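Long-range contacts in diaminopimelate decarboxylase (Methanocaldococcus jannaschii, PDB 1TWI), which catalyses the pyridoxal 5'-phosphate-dependent decarboxylation of meso-diaminopimelate to L-lysine, the last step of lysine biosynthesis by the diaminopimelate pathway: residues Phe51-Glu56 against Ile271-Leu276; Val228-Val233 against Leu276-Lys281; Glu38-Asn43 against Arg78-Leu83. All coordinates share one frame; numbering follows the deposited sequence.

Contact 1 of 3, residues Phe51-Glu56 against Ile271-Leu276; sequences FKRWEE and IINTML
Trp54 and Ile272 lie at the middle of a helix-helix contact in the outer layer of the TIM-type barrel that binds the cofactor. The two helix segments run in nearly the same direction, 30° apart, with their axes 10.4 Å from each other, a spacing that large side chains must bridge. On the inner side the packing is dense. Ile272 CG1 reaches Trp54 CE3 at 4.0 Å, approaching the indole obliquely. Beyond it, Met275 runs across the far end of the same ring system. The methionine chain bends at its last torsion (chi3 77°), which carries CE back to Trp54 CH2 at 3.8 Å. Its sulfur SD comes obliquely to within 4.5 Å of the centroid of the Trp54 six-membered ring, a Met-aromatic contact that a flexible, polarisable chain makes easily. Leu276 CD2 meets the ring near CZ3, while Ile271 CD1 comes to the edge of the Phe51 ring at CZ.

The outer side is more polar and more open to solvent. Here Arg53 leaves the helix as an extended chain, long enough to lay its guanidinium over Ile272, whose CG2 lies 3.6 Å from Arg53 CZ, over the centre of one face. At the edge of the group, Arg53 NH2 donates to Asn273 OD1 over 2.9 Å at 160°, nearly in the guanidinium plane, and Arg53 NH1 adds a weak bond. A salt bridge from Arg53 NE to Glu57 holds the chain from its own helix.

Underneath, Trp54 NE1 is satisfied by the carbonyl of Pro285, and Phe51 stacks on Phe62. Phe51, Trp54 and Met275 all rest on Leu287 of strand 286-289, while Ile271 and Met275 also touch Thr225 of helix 219-237.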
loop_
_atom_site.group_PDB
_atom_site.type_symbol
_atom_site.label_atom_id
_atom_site.label_comp_id
_atom_site.label_asym_id
_atom_site.label_seq_id
_atom_site.Cartn_x
_atom_site.Cartn_y
_atom_site.Cartn_z
ATOM N N PHE A 51 -18.420 28.702 2.831
ATOM C CA PHE A 51 -19.780 28.187 2.745
ATOM C C PHE A 51 -20.798 28.722 3.767
ATOM O O PHE A 51 -21.931 28.333 3.722
ATOM C CB PHE A 51 -19.776 26.633 2.778
ATOM C CG PHE A 51 -19.309 25.993 1.487
ATOM C CD1 PHE A 51 -20.226 25.608 0.521
ATOM C CD2 PHE A 51 -17.950 25.804 1.236
ATOM C CE1 PHE A 51 -19.797 25.045 -0.686
ATOM C CE2 PHE A 51 -17.492 25.235 0.018
ATOM C CZ PHE A 51 -18.419 24.852 -0.955
ATOM N N LYS A 52 -20.437 29.649 4.656
ATOM C CA LYS A 52 -21.431 30.114 5.630
ATOM C C LYS A 52 -22.599 30.820 4.942
ATOM O O LYS A 52 -23.675 30.961 5.499
ATOM C CB LYS A 52 -20.782 31.057 6.655
ATOM C CG LYS A 52 -20.219 32.315 6.041
ATOM C CD LYS A 52 -19.694 33.198 7.167
ATOM C CE LYS A 52 -18.763 34.283 6.686
ATOM N NZ LYS A 52 -17.969 34.779 7.895
ATOM N N ARG A 53 -22.365 31.295 3.741
ATOM C CA ARG A 53 -23.424 31.898 2.982
ATOM C C ARG A 53 -24.642 30.923 2.866
ATOM O O ARG A 53 -25.807 31.346 2.819
ATOM C CB ARG A 53 -22.894 32.221 1.580
ATOM C CG ARG A 53 -23.937 32.690 0.634
ATOM C CD ARG A 53 -23.354 33.048 -0.716
ATOM N NE ARG A 53 -24.431 33.347 -1.661
ATOM C CZ ARG A 53 -24.315 33.151 -2.964
ATOM N NH1 ARG A 53 -23.177 32.671 -3.451
ATOM N NH2 ARG A 53 -25.333 33.389 -3.769
ATOM N N TRP A 54 -24.381 29.620 2.765
ATOM C CA TRP A 54 -25.500 28.665 2.646
ATOM C C TRP A 54 -26.478 28.829 3.807
ATOM O O TRP A 54 -27.692 29.003 3.607
ATOM C CB TRP A 54 -25.004 27.195 2.631
ATOM C CG TRP A 54 -26.151 26.277 2.350
ATOM C CD1 TRP A 54 -26.727 25.339 3.197
ATOM C CD2 TRP A 54 -26.854 26.195 1.126
ATOM N NE1 TRP A 54 -27.754 24.672 2.530
ATOM C CE2 TRP A 54 -27.835 25.191 1.259
ATOM C CE3 TRP A 54 -26.745 26.886 -0.104
ATOM C CZ2 TRP A 54 -28.707 24.857 0.212
ATOM C CZ3 TRP A 54 -27.610 26.553 -1.133
ATOM C CH2 TRP A 54 -28.573 25.552 -0.976
ATOM N N GLU A 55 -25.961 28.773 5.029
ATOM C CA GLU A 55 -26.812 28.915 6.231
ATOM C C GLU A 55 -27.418 30.307 6.288
ATOM O O GLU A 55 -28.562 30.456 6.670
ATOM C CB GLU A 55 -26.002 28.677 7.539
ATOM C CG GLU A 55 -26.583 29.361 8.864
ATOM C CD GLU A 55 -25.616 30.409 9.616
ATOM O OE1 GLU A 55 -25.978 31.624 9.756
ATOM O OE2 GLU A 55 -24.507 30.029 10.080
ATOM N N GLU A 56 -26.640 31.316 5.910
ATOM C CA GLU A 56 -27.111 32.700 5.942
ATOM C C GLU A 56 -28.297 32.928 5.043
ATOM O O GLU A 56 -29.254 33.609 5.408
ATOM C CB GLU A 56 -25.998 33.659 5.495
ATOM C CG GLU A 56 -24.830 33.721 6.460
ATOM C CD GLU A 56 -23.647 34.497 5.927
ATOM O OE1 GLU A 56 -23.633 34.856 4.714
ATOM O OE2 GLU A 56 -22.716 34.731 6.743
ATOM N N ILE A 271 -21.080 25.856 -6.235
ATOM C CA ILE A 271 -22.152 25.027 -5.682
ATOM C C ILE A 271 -23.391 25.824 -5.275
ATOM O O ILE A 271 -24.523 25.490 -5.650
ATOM C CB ILE A 271 -21.645 24.194 -4.439
ATOM C CG1 ILE A 271 -20.660 23.118 -4.925
ATOM C CG2 ILE A 271 -22.849 23.551 -3.709
ATOM C CD1 ILE A 271 -20.021 22.294 -3.818
ATOM N N ILE A 272 -23.172 26.890 -4.510
ATOM C CA ILE A 272 -24.284 27.645 -3.977
ATOM C C ILE A 272 -25.118 28.335 -5.058
ATOM O O ILE A 272 -26.360 28.231 -5.044
ATOM C CB ILE A 272 -23.768 28.651 -2.887
ATOM C CG1 ILE A 272 -23.228 27.878 -1.689
ATOM C CG2 ILE A 272 -24.897 29.614 -2.437
ATOM C CD1 ILE A 272 -22.511 28.817 -0.663
ATOM N N ASN A 273 -24.463 28.988 -6.003
ATOM C CA ASN A 273 -25.217 29.638 -7.081
ATOM C C ASN A 273 -25.932 28.568 -7.929
ATOM O O ASN A 273 -26.995 28.813 -8.478
ATOM C CB ASN A 273 -24.294 30.546 -7.934
ATOM C CG ASN A 273 -23.803 31.797 -7.119
ATOM O OD1 ASN A 273 -24.621 32.481 -6.460
ATOM N ND2 ASN A 273 -22.487 32.075 -7.145
ATOM N N THR A 274 -25.386 27.357 -8.015
ATOM C CA THR A 274 -26.078 26.361 -8.805
ATOM C C THR A 274 -27.298 25.877 -8.036
ATOM O O THR A 274 -28.409 25.848 -8.599
ATOM C CB THR A 274 -25.206 25.155 -9.172
ATOM O OG1 THR A 274 -24.200 25.574 -10.087
ATOM C CG2 THR A 274 -26.059 24.072 -9.887
ATOM N N MET A 275 -27.133 25.489 -6.766
ATOM C CA MET A 275 -28.285 24.995 -6.000
ATOM C C MET A 275 -29.421 26.026 -5.859
ATOM O O MET A 275 -30.596 25.643 -5.868
ATOM C CB MET A 275 -27.874 24.542 -4.577
ATOM C CG MET A 275 -26.931 23.306 -4.594
ATOM S SD MET A 275 -26.359 22.916 -2.966
ATOM C CE MET A 275 -27.883 22.109 -2.399
ATOM N N LEU A 276 -29.089 27.315 -5.714
ATOM C CA LEU A 276 -30.151 28.319 -5.573
ATOM C C LEU A 276 -31.027 28.514 -6.827
ATOM O O LEU A 276 -32.092 29.076 -6.729
ATOM C CB LEU A 276 -29.587 29.668 -5.134
ATOM C CG LEU A 276 -29.033 29.666 -3.704
ATOM C CD1 LEU A 276 -28.403 31.030 -3.436
ATOM C CD2 LEU A 276 -30.148 29.430 -2.703
#

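Contact 2 of 3, residues Val228-Val233 against Leu276-Lys281; sequences VMDFVV and LKYKDK
Met229 and Val233, one turn apart on a helix, face Tyr278 and Lys281 of an irregular segment, with 7.3 Å between the CA atoms of Met229 and Tyr278 and 6.6 Å between those of Val233 and Lys281. The second segment opens with a type I beta turn from Leu276 to Lys279, at the place where the TIM-type barrel passes from helix 264-276 to strand 286-289, and this turn presents Tyr278 to helix 219-237.

The tyrosine ring carries the contact, and it is met both over a face and at its edge. Over the face sits Met229 CB, 3.4 Å from the centroid of the Tyr278 ring and almost on its normal, a close CH-pi contact. The methionine chain is bent at both chi2 and chi3, which folds CE round to the base of the ring, near Tyr278 CB. SD remains above the face at a distance, as a long Met-aromatic contact. Val233 comes to the edge instead, its CG2 3.6 Å from Tyr278 CD2. A beta-branched valine is well suited here, because its two methyls serve different partners: CG1 turns to the aliphatic part of Lys281, touching CD at 4.1 Å. The lysine can lend its methylenes to the helix while belonging to the exposed surface.

Tyrosine suits a place that is half buried and half open, since its ring packs on apolar groups while its hydroxyl finds a polar partner at the rim. That partner is Asp230, which starts out away from the turn but brings its carboxylate back to it. Tyr278 OH donates to Asp230 OD1 over 2.8 Å, meeting the oxygen from above the carboxylate plane, 45° out of it.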
loop_
_atom_site.group_PDB
_atom_site.type_symbol
_atom_site.label_atom_id
_atom_site.label_comp_id
_atom_site.label_asym_id
_atom_site.label_seq_id
_atom_site.Cartn_x
_atom_site.Cartn_y
_atom_site.Cartn_z
ATOM N N VAL A 228 -27.333 16.477 -9.668
ATOM C CA VAL A 228 -27.851 16.008 -8.396
ATOM C C VAL A 228 -29.137 16.798 -8.115
ATOM O O VAL A 228 -30.177 16.221 -7.774
ATOM C CB VAL A 228 -26.834 16.213 -7.232
ATOM C CG1 VAL A 228 -27.549 15.965 -5.863
ATOM C CG2 VAL A 228 -25.654 15.222 -7.397
ATOM N N MET A 229 -29.099 18.108 -8.297
ATOM C CA MET A 229 -30.302 18.877 -8.061
ATOM C C MET A 229 -31.420 18.514 -9.061
ATOM O O MET A 229 -32.621 18.529 -8.697
ATOM C CB MET A 229 -29.978 20.405 -8.084
ATOM C CG MET A 229 -29.139 20.884 -6.862
ATOM S SD MET A 229 -29.882 20.453 -5.232
ATOM C CE MET A 229 -31.172 21.735 -5.061
ATOM N N ASP A 230 -31.055 18.226 -10.318
ATOM C CA ASP A 230 -32.070 17.817 -11.279
ATOM C C ASP A 230 -32.766 16.566 -10.725
ATOM O O ASP A 230 -33.977 16.375 -10.901
ATOM C CB ASP A 230 -31.459 17.420 -12.628
ATOM C CG ASP A 230 -30.997 18.633 -13.476
ATOM O OD1 ASP A 230 -31.313 19.785 -13.144
ATOM O OD2 ASP A 230 -30.333 18.376 -14.480
ATOM N N PHE A 231 -32.004 15.685 -10.079
ATOM C CA PHE A 231 -32.629 14.468 -9.537
ATOM C C PHE A 231 -33.525 14.817 -8.327
ATOM O O PHE A 231 -34.571 14.175 -8.107
ATOM C CB PHE A 231 -31.559 13.401 -9.183
ATOM C CG PHE A 231 -32.153 12.081 -8.726
ATOM C CD1 PHE A 231 -32.887 11.309 -9.616
ATOM C CD2 PHE A 231 -32.020 11.656 -7.402
ATOM C CE1 PHE A 231 -33.515 10.087 -9.202
ATOM C CE2 PHE A 231 -32.642 10.429 -6.954
ATOM C CZ PHE A 231 -33.385 9.663 -7.891
ATOM N N VAL A 232 -33.130 15.811 -7.541
ATOM C CA VAL A 232 -33.969 16.224 -6.405
ATOM C C VAL A 232 -35.301 16.746 -6.972
ATOM O O VAL A 232 -36.382 16.522 -6.389
ATOM C CB VAL A 232 -33.225 17.291 -5.501
ATOM C CG1 VAL A 232 -34.108 17.750 -4.376
ATOM C CG2 VAL A 232 -31.960 16.602 -4.811
ATOM N N VAL A 233 -35.239 17.425 -8.118
ATOM C CA VAL A 233 -36.484 17.914 -8.755
ATOM C C VAL A 233 -37.303 16.687 -9.194
ATOM O O VAL A 233 -38.510 16.615 -8.929
ATOM C CB VAL A 233 -36.209 18.821 -10.003
ATOM C CG1 VAL A 233 -37.543 19.133 -10.739
ATOM C CG2 VAL A 233 -35.559 20.133 -9.557
ATOM N N LEU A 276 -29.089 27.315 -5.714
ATOM C CA LEU A 276 -30.151 28.319 -5.573
ATOM C C LEU A 276 -31.027 28.514 -6.827
ATOM O O LEU A 276 -32.092 29.076 -6.729
ATOM C CB LEU A 276 -29.587 29.668 -5.134
ATOM C CG LEU A 276 -29.033 29.666 -3.704
ATOM C CD1 LEU A 276 -28.403 31.030 -3.436
ATOM C CD2 LEU A 276 -30.148 29.430 -2.703
ATOM N N LYS A 277 -30.593 28.026 -7.986
ATOM C CA LYS A 277 -31.389 28.081 -9.210
ATOM C C LYS A 277 -32.636 27.233 -9.041
ATOM O O LYS A 277 -33.627 27.401 -9.786
ATOM C CB LYS A 277 -30.619 27.478 -10.390
ATOM C CG LYS A 277 -29.469 28.364 -10.871
ATOM C CD LYS A 277 -28.525 27.655 -11.818
ATOM C CE LYS A 277 -27.515 28.673 -12.322
ATOM N NZ LYS A 277 -26.769 28.135 -13.513
ATOM N N TYR A 278 -32.600 26.305 -8.082
ATOM C CA TYR A 278 -33.731 25.366 -7.915
ATOM C C TYR A 278 -34.709 25.684 -6.817
ATOM O O TYR A 278 -35.657 24.895 -6.601
ATOM C CB TYR A 278 -33.208 23.933 -7.671
ATOM C CG TYR A 278 -32.320 23.402 -8.772
ATOM C CD1 TYR A 278 -31.006 23.833 -8.910
ATOM C CD2 TYR A 278 -32.809 22.462 -9.686
ATOM C CE1 TYR A 278 -30.182 23.342 -9.942
ATOM C CE2 TYR A 278 -32.004 21.961 -10.715
ATOM C CZ TYR A 278 -30.692 22.406 -10.839
ATOM O OH TYR A 278 -29.931 21.895 -11.890
ATOM N N LYS A 279 -34.496 26.829 -6.146
ATOM C CA LYS A 279 -35.315 27.250 -5.012
ATOM C C LYS A 279 -36.795 27.420 -5.266
ATOM O O LYS A 279 -37.570 27.457 -4.320
ATOM C CB LYS A 279 -34.791 28.536 -4.383
ATOM C CG LYS A 279 -35.017 29.762 -5.244
ATOM C CD LYS A 279 -35.139 30.991 -4.381
ATOM C CE LYS A 279 -33.988 31.948 -4.528
ATOM N NZ LYS A 279 -34.444 33.298 -3.976
ATOM N N ASP A 280 -37.220 27.547 -6.513
ATOM C CA ASP A 280 -38.639 27.626 -6.669
ATOM C C ASP A 280 -39.263 26.279 -6.963
ATOM O O ASP A 280 -40.487 26.172 -6.993
ATOM C CB ASP A 280 -39.037 28.608 -7.754
ATOM C CG ASP A 280 -38.879 30.037 -7.292
ATOM O OD1 ASP A 280 -38.947 30.292 -6.058
ATOM O OD2 ASP A 280 -38.691 30.896 -8.168
ATOM N N LYS A 281 -38.445 25.259 -7.177
ATOM C CA LYS A 281 -38.977 23.922 -7.452
ATOM C C LYS A 281 -38.917 23.004 -6.231
ATOM O O LYS A 281 -39.730 22.091 -6.084
ATOM C CB LYS A 281 -38.204 23.267 -8.609
ATOM C CG LYS A 281 -38.268 24.066 -9.907
ATOM C CD LYS A 281 -38.181 23.155 -11.115
ATOM C CE LYS A 281 -38.308 23.941 -12.427
ATOM N NZ LYS A 281 -37.000 24.512 -12.795
#

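Contact 3 of 3, residues Glu38-Asn43 against Arg78-Leu83; sequences EQIKIN and RLLAKL
Asn43 ND2 is held by two acceptors, Thr298 OG1 and the carbonyl oxygen of Leu295, and so ties helix 37-58 to helix 293-296 and the loop after it, while Ile40 and Lys41 of the same helix pack against helix 74-82. This is a largely apolar helix-helix contact in the TIM-type barrel domain. The segment axes pass 10.9 Å apart at a crossing angle of -42°, and no hydrogen bond joins the two segments.

Lys41 spans the gap with an almost extended chain that bends at its last torsion (chi4 -62°), which turns NZ toward Leu79 CD1. The ammonium approaches that methyl closely, with 3.3 Å between Lys41 NZ and Leu79 CD1; its ionic partner, Glu37, is long and weak. The methylenes do apolar work on the way, Lys41 CG lying 4.1 Å from Leu83 CD1. A long amphipathic chain fits this half-exposed place, where a carbon stem can pack while the charge stays near the rim.

Ile40, by contrast, points toward helix 74-82 and is buried. Its CD1 touches Leu79 CD2 at 3.8 Å, its CG2 lies near both Leu79 and Leu80, and the Ile40 and Leu80 side chains cross at about a right angle. Leu79, with CG anti to the backbone N (chi1 170°), spreads its methyls between two partners: CD2 to the isoleucine, CD1 to the lysine. Leu79 also packs on Leu433 of the second subunit, and Lys82 NZ forms a salt bridge with the terminal carboxylate of Leu434 of that subunit, placing helix 74-82 at the dimer interface. Between two buried side chains, Ile40 CG2 and Leu80 CD2 meet at 3.8 Å.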
loop_
_atom_site.group_PDB
_atom_site.type_symbol
_atom_site.label_atom_id
_atom_site.label_comp_id
_atom_site.label_asym_id
_atom_site.label_seq_id
_atom_site.Cartn_x
_atom_site.Cartn_y
_atom_site.Cartn_z
ATOM N N GLU A 38 -2.070 24.421 13.064
ATOM C CA GLU A 38 -2.622 25.675 12.512
ATOM C C GLU A 38 -2.994 25.516 11.017
ATOM O O GLU A 38 -3.979 26.083 10.558
ATOM C CB GLU A 38 -1.590 26.819 12.695
ATOM C CG GLU A 38 -1.991 28.200 12.137
ATOM C CD GLU A 38 -3.214 28.848 12.811
ATOM O OE1 GLU A 38 -3.592 28.480 13.956
ATOM O OE2 GLU A 38 -3.790 29.763 12.172
ATOM N N GLN A 39 -2.199 24.796 10.233
ATOM C CA GLN A 39 -2.591 24.643 8.836
ATOM C C GLN A 39 -3.983 23.922 8.728
ATOM O O GLN A 39 -4.799 24.238 7.838
ATOM C CB GLN A 39 -1.540 23.814 8.056
ATOM C CG GLN A 39 -1.879 23.722 6.571
ATOM C CD GLN A 39 -1.828 25.111 5.920
ATOM O OE1 GLN A 39 -2.865 25.690 5.511
ATOM N NE2 GLN A 39 -0.638 25.671 5.871
ATOM N N ILE A 40 -4.234 22.917 9.583
ATOM C CA ILE A 40 -5.531 22.241 9.551
ATOM C C ILE A 40 -6.630 23.247 9.920
ATOM O O ILE A 40 -7.716 23.267 9.285
ATOM C CB ILE A 40 -5.591 21.009 10.524
ATOM C CG1 ILE A 40 -4.607 19.930 10.049
ATOM C CG2 ILE A 40 -7.032 20.417 10.556
ATOM C CD1 ILE A 40 -4.429 18.741 10.999
ATOM N N LYS A 41 -6.386 24.085 10.930
ATOM C CA LYS A 41 -7.410 25.084 11.296
ATOM C C LYS A 41 -7.635 26.038 10.144
ATOM O O LYS A 41 -8.787 26.427 9.860
ATOM C CB LYS A 41 -6.996 25.922 12.525
ATOM C CG LYS A 41 -6.826 25.084 13.833
ATOM C CD LYS A 41 -6.529 26.075 15.002
ATOM C CE LYS A 41 -5.831 25.381 16.121
ATOM N NZ LYS A 41 -6.686 24.304 16.688
ATOM N N ILE A 42 -6.562 26.426 9.484
ATOM C CA ILE A 42 -6.729 27.329 8.308
ATOM C C ILE A 42 -7.545 26.660 7.193
ATOM O O ILE A 42 -8.482 27.268 6.620
ATOM C CB ILE A 42 -5.354 27.723 7.726
ATOM C CG1 ILE A 42 -4.708 28.736 8.696
ATOM C CG2 ILE A 42 -5.534 28.253 6.239
ATOM C CD1 ILE A 42 -3.215 28.971 8.480
ATOM N N ASN A 43 -7.214 25.402 6.885
ATOM C CA ASN A 43 -7.946 24.728 5.795
ATOM C C ASN A 43 -9.435 24.578 6.142
ATOM O O ASN A 43 -10.307 24.776 5.293
ATOM C CB ASN A 43 -7.305 23.339 5.500
ATOM C CG ASN A 43 -5.892 23.455 4.917
ATOM O OD1 ASN A 43 -5.478 24.544 4.483
ATOM N ND2 ASN A 43 -5.140 22.343 4.902
ATOM N N ARG A 78 -9.555 14.205 16.754
ATOM C CA ARG A 78 -10.048 14.946 17.917
ATOM C C ARG A 78 -9.927 16.441 17.666
ATOM O O ARG A 78 -10.796 17.204 18.091
ATOM C CB ARG A 78 -9.318 14.528 19.232
ATOM C CG ARG A 78 -9.819 13.154 19.701
ATOM C CD ARG A 78 -9.299 12.674 21.046
ATOM N NE ARG A 78 -9.907 13.424 22.141
ATOM C CZ ARG A 78 -11.087 13.183 22.720
ATOM N NH1 ARG A 78 -11.898 12.179 22.360
ATOM N NH2 ARG A 78 -11.455 13.984 23.704
ATOM N N LEU A 79 -8.852 16.850 16.985
ATOM C CA LEU A 79 -8.669 18.274 16.650
ATOM C C LEU A 79 -9.856 18.698 15.805
ATOM O O LEU A 79 -10.552 19.692 16.113
ATOM C CB LEU A 79 -7.384 18.465 15.826
ATOM C CG LEU A 79 -7.171 19.876 15.174
ATOM C CD1 LEU A 79 -7.155 21.058 16.247
ATOM C CD2 LEU A 79 -5.883 19.821 14.322
ATOM N N LEU A 80 -10.085 17.961 14.698
ATOM C CA LEU A 80 -11.188 18.298 13.820
ATOM C C LEU A 80 -12.550 18.290 14.547
ATOM O O LEU A 80 -13.347 19.211 14.341
ATOM C CB LEU A 80 -11.164 17.413 12.528
ATOM C CG LEU A 80 -10.062 17.935 11.589
ATOM C CD1 LEU A 80 -9.678 16.863 10.560
ATOM C CD2 LEU A 80 -10.583 19.223 10.907
ATOM N N ALA A 81 -12.785 17.324 15.450
ATOM C CA ALA A 81 -14.052 17.297 16.193
ATOM C C ALA A 81 -14.187 18.603 17.044
ATOM O O ALA A 81 -15.266 19.228 17.098
ATOM C CB ALA A 81 -14.107 16.073 17.170
ATOM N N LYS A 82 -13.117 18.959 17.730
ATOM C CA LYS A 82 -13.141 20.150 18.549
ATOM C C LYS A 82 -13.388 21.421 17.738
ATOM O O LYS A 82 -13.928 22.378 18.278
ATOM C CB LYS A 82 -11.842 20.275 19.344
ATOM C CG LYS A 82 -11.810 19.317 20.540
ATOM C CD LYS A 82 -10.729 19.785 21.491
ATOM C CE LYS A 82 -10.504 18.862 22.698
ATOM N NZ LYS A 82 -11.665 18.799 23.636
ATOM N N LEU A 83 -13.029 21.429 16.462
ATOM C CA LEU A 83 -13.318 22.588 15.627
ATOM C C LEU A 83 -14.801 22.669 15.188
ATOM O O LEU A 83 -15.218 23.681 14.615
ATOM C CB LEU A 83 -12.413 22.611 14.389
ATOM C CG LEU A 83 -10.915 22.747 14.660
ATOM C CD1 LEU A 83 -10.127 22.703 13.351
ATOM C CD2 LEU A 83 -10.664 24.089 15.390
#

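In the fold
Contacts 1 and 2 are neighbours: their centres lie 13 Å apart, they share Leu276, and Met275 CE of contact 1 touches Met229 SD of contact 2 at 3.8 Å, so helices 37-58, 264-276 and 219-237 pack in series round the barrel. Contact 3 uses an earlier part of helix 37-58 and lies about 23 Å from contact 1 and 32 Å from contact 2, centre to centre. Contacts 1 and 3 come fairly close to the cofactor without touching it: the side chains of Ile271 and Leu80 are each about 11 Å from the pyridoxal phosphate. Contact 2 lies farther out, away from the known sites.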